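Long-range contact in 3-phytase (Klebsiella pneumoniae, PDB 2WNH), which probably hydrolyses phytate, removing the phosphate at the 3 position of inositol hexakisphosphate, as a histidine acid phosphatase: residues B[94-99]-B[130-135]. The protein carries 3 engineered substitutions. Numbering follows the deposited sequence.
Sequences RASPLQ and LFQTDK
The guanidinium of Arg94 carries the CD1 methyl of Leu130 over one face, off centre, with Leu130 CD1 3.5 Å from Arg94 NE. The Phe131 ring has CB of its neighbour Leu130 over the centre of one face, while the backbone of 94-96 approaches obliquely, Ser96 N coming 3.6 Å from Phe131 CE2; CB of Ser96 lies 3.8 Å from Phe131 CD2. With CG anti to its own N (chi1 179°) and the chain straight out to NE, Arg94 carries its guanidinium out to Leu130. The two side chains cross at about a right angle. At the charged end, NH2 forms a salt bridge with Asp128, and NH1 meets the carbonyls of Ala401 and Met402. All this happens at the C-terminal end of strand 91-95, a parallel partner of strand 284-289 in the alpha/beta domain of the histidine acid phosphatases, where the chain turns through Leu98, the N-cap of helix 99-112. Gln132, at the centre of an inverse gamma turn, reaches across to Ser96 and Pro97. Its NE2 donates to Ser96 OG over 3.1 Å at 152°, the oxygen tilted slightly from the amide plane, and its OE1 accepts from Asp128 N, which fixes the flip of the amide. That same OE1 lies 3.4 Å from Pro97 CD, and Leu98 CD1 packs 3.8 Å from Gln132 NE2. Ser96 OG is also hydrogen-bonded to His290 NE2, the histidine of the family's His-Asp sequence motif, which leaves Gln132 one hydrogen bond removed from that imidazole, through Ser96 OG.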
ATOM      1  N   ARG B  94      -9.845 -12.006  24.827  1.00 14.95           N
ATOM      2  CA  ARG B  94      -9.916 -13.204  25.658  1.00 14.58           C
ATOM      3  C   ARG B  94     -10.754 -14.277  24.935  1.00 14.65           C
ATOM      4  O   ARG B  94     -11.940 -14.085  24.677  1.00 15.04           O
ATOM      5  CB  ARG B  94     -10.522 -12.854  27.027  1.00 14.48           C
ATOM      6  CG  ARG B  94     -10.639 -14.080  27.947  1.00 15.15           C
ATOM      7  CD  ARG B  94     -10.739 -13.670  29.400  1.00 16.65           C
ATOM      8  NE  ARG B  94     -11.153 -14.785  30.262  1.00 16.66           N
ATOM      9  CZ  ARG B  94     -11.151 -14.700  31.582  1.00 17.95           C
ATOM     10  NH1 ARG B  94     -10.702 -13.579  32.159  1.00 17.15           N
ATOM     11  NH2 ARG B  94     -11.582 -15.721  32.324  1.00 16.33           N
ATOM     12  N   ALA B  95     -10.093 -15.367  24.568  1.00 15.05           N
ATOM     13  CA  ALA B  95     -10.711 -16.475  23.845  1.00 15.19           C
ATOM     14  C   ALA B  95     -10.890 -17.683  24.743  1.00 15.69           C
ATOM     15  O   ALA B  95     -10.018 -18.005  25.558  1.00 15.13           O
ATOM     16  CB  ALA B  95      -9.867 -16.863  22.639  1.00 14.85           C
ATOM     17  N   SER B  96     -12.005 -18.388  24.545  1.00 15.58           N
ATOM     18  CA  SER B  96     -12.170 -19.737  25.088  1.00 15.83           C
ATOM     19  C   SER B  96     -10.957 -20.605  24.647  1.00 15.92           C
ATOM     20  O   SER B  96     -10.442 -20.430  23.523  1.00 15.44           O
ATOM     21  CB  SER B  96     -13.495 -20.311  24.579  1.00 16.46           C
ATOM     22  OG  SER B  96     -13.508 -21.708  24.754  1.00 21.13           O
ATOM     23  N   PRO B  97     -10.453 -21.503  25.538  1.00 15.96           N
ATOM     24  CA  PRO B  97      -9.182 -22.170  25.222  1.00 17.49           C
ATOM     25  C   PRO B  97      -9.204 -23.213  24.104  1.00 17.15           C
ATOM     26  O   PRO B  97      -8.125 -23.706  23.734  1.00 19.06           O
ATOM     27  CB  PRO B  97      -8.755 -22.800  26.574  1.00 18.26           C
ATOM     28  CG  PRO B  97     -10.017 -22.991  27.321  1.00 17.70           C
ATOM     29  CD  PRO B  97     -10.950 -21.858  26.887  1.00 17.40           C
ATOM     30  N   LEU B  98     -10.371 -23.518  23.541  1.00 17.49           N
ATOM     31  CA  LEU B  98     -10.447 -24.477  22.424  1.00 17.38           C
ATOM     32  C   LEU B  98      -9.703 -23.887  21.220  1.00 18.64           C
ATOM     33  O   LEU B  98      -9.618 -22.654  21.069  1.00 17.62           O
ATOM     34  CB  LEU B  98     -11.902 -24.800  22.037  1.00 19.41           C
ATOM     35  CG  LEU B  98     -12.648 -25.812  22.918  1.00 20.56           C
ATOM     36  CD1 LEU B  98     -13.070 -25.153  24.208  1.00 22.02           C
ATOM     37  CD2 LEU B  98     -13.864 -26.359  22.207  1.00 23.36           C
ATOM     38  N   GLN B  99      -9.131 -24.763  20.400  1.00 18.53           N
ATOM     39  CA  GLN B  99      -8.449 -24.334  19.174  1.00 17.53           C
ATOM     40  C   GLN B  99      -9.355 -23.406  18.332  1.00 16.93           C
ATOM     41  O   GLN B  99      -8.888 -22.370  17.845  1.00 15.12           O
ATOM     42  CB  GLN B  99      -8.032 -25.557  18.337  1.00 18.75           C
ATOM     43  CG  GLN B  99      -7.039 -25.245  17.195  1.00 20.12           C
ATOM     44  CD  GLN B  99      -7.721 -24.755  15.909  1.00 20.35           C
ATOM     45  OE1 GLN B  99      -8.946 -24.791  15.772  1.00 19.33           O
ATOM     46  NE2 GLN B  99      -6.919 -24.270  14.972  1.00 19.79           N
ATOM     47  N   LEU B 130     -15.653 -17.950  32.441  1.00 17.22           N
ATOM     48  CA  LEU B 130     -16.648 -17.197  31.690  1.00 15.48           C
ATOM     49  C   LEU B 130     -17.382 -18.069  30.676  1.00 17.17           C
ATOM     50  O   LEU B 130     -18.502 -17.755  30.300  1.00 17.30           O
ATOM     51  CB  LEU B 130     -15.968 -16.073  30.912  1.00 16.72           C
ATOM     52  CG  LEU B 130     -15.391 -14.896  31.695  1.00 17.50           C
ATOM     53  CD1 LEU B 130     -14.566 -14.048  30.726  1.00 20.76           C
ATOM     54  CD2 LEU B 130     -16.525 -14.070  32.347  1.00 20.01           C
ATOM     55  N   PHE B 131     -16.731 -19.144  30.234  1.00 17.78           N
ATOM     56  CA  PHE B 131     -17.194 -19.916  29.082  1.00 18.44           C
ATOM     57  C   PHE B 131     -17.560 -21.387  29.362  1.00 19.94           C
ATOM     58  O   PHE B 131     -18.639 -21.832  28.987  1.00 20.97           O
ATOM     59  CB  PHE B 131     -16.151 -19.843  27.958  1.00 18.19           C
ATOM     60  CG  PHE B 131     -15.718 -18.434  27.603  1.00 16.58           C
ATOM     61  CD1 PHE B 131     -16.644 -17.442  27.284  1.00 18.16           C
ATOM     62  CD2 PHE B 131     -14.357 -18.122  27.554  1.00 18.68           C
ATOM     63  CE1 PHE B 131     -16.217 -16.148  26.949  1.00 20.42           C
ATOM     64  CE2 PHE B 131     -13.930 -16.849  27.190  1.00 18.34           C
ATOM     65  CZ  PHE B 131     -14.850 -15.861  26.908  1.00 17.97           C
ATOM     66  N   GLN B 132     -16.650 -22.123  30.001  1.00 21.07           N
ATOM     67  CA  GLN B 132     -16.871 -23.528  30.383  1.00 20.42           C
ATOM     68  C   GLN B 132     -17.524 -23.536  31.759  1.00 21.19           C
ATOM     69  O   GLN B 132     -16.974 -24.067  32.726  1.00 23.35           O
ATOM     70  CB  GLN B 132     -15.537 -24.288  30.407  1.00 20.40           C
ATOM     71  CG  GLN B 132     -15.005 -24.645  29.015  1.00 22.28           C
ATOM     72  CD  GLN B 132     -14.473 -23.439  28.233  1.00 23.10           C
ATOM     73  OE1 GLN B 132     -13.716 -22.636  28.772  1.00 20.91           O
ATOM     74  NE2 GLN B 132     -14.879 -23.311  26.958  1.00 23.12           N
ATOM     75  N   THR B 133     -18.697 -22.918  31.832  1.00 22.54           N
ATOM     76  CA  THR B 133     -19.383 -22.688  33.106  1.00 22.22           C
ATOM     77  C   THR B 133     -19.918 -23.982  33.744  1.00 24.77           C
ATOM     78  O   THR B 133     -20.179 -24.037  34.950  1.00 26.06           O
ATOM     79  CB  THR B 133     -20.517 -21.653  32.947  1.00 22.55           C
ATOM     80  OG1 THR B 133     -21.392 -22.055  31.880  1.00 19.84           O
ATOM     81  CG2 THR B 133     -19.936 -20.285  32.651  1.00 18.58           C
ATOM     82  N   ASP B 134     -20.033 -25.034  32.942  1.00 25.56           N
ATOM     83  CA  ASP B 134     -20.426 -26.332  33.478  1.00 27.94           C
ATOM     84  C   ASP B 134     -19.282 -26.999  34.246  1.00 27.80           C
ATOM     85  O   ASP B 134     -19.449 -28.077  34.825  1.00 28.88           O
ATOM     86  CB  ASP B 134     -21.002 -27.228  32.371  1.00 28.40           C
ATOM     87  CG  ASP B 134     -20.035 -27.442  31.204  1.00 33.63           C
ATOM     88  OD1 ASP B 134     -19.014 -26.722  31.090  1.00 35.42           O
ATOM     89  OD2 ASP B 134     -20.308 -28.348  30.385  1.00 35.88           O
ATOM     90  N   LYS B 135     -18.125 -26.343  34.287  1.00 27.95           N
ATOM     91  CA  LYS B 135     -16.955 -26.904  34.967  1.00 27.75           C
ATOM     92  C   LYS B 135     -16.654 -26.232  36.315  1.00 26.97           C
ATOM     93  O   LYS B 135     -15.638 -26.537  36.934  1.00 28.01           O
ATOM     94  CB  LYS B 135     -15.705 -26.841  34.058  1.00 27.54           C
ATOM     95  CG  LYS B 135     -15.848 -27.503  32.684  1.00 30.34           C
ATOM     96  CD  LYS B 135     -16.215 -28.990  32.779  1.00 36.28           C
ATOM     97  CE  LYS B 135     -16.668 -29.533  31.429  1.00 39.90           C
ATOM     98  NZ  LYS B 135     -17.256 -30.906  31.568  1.00 41.51           N
TER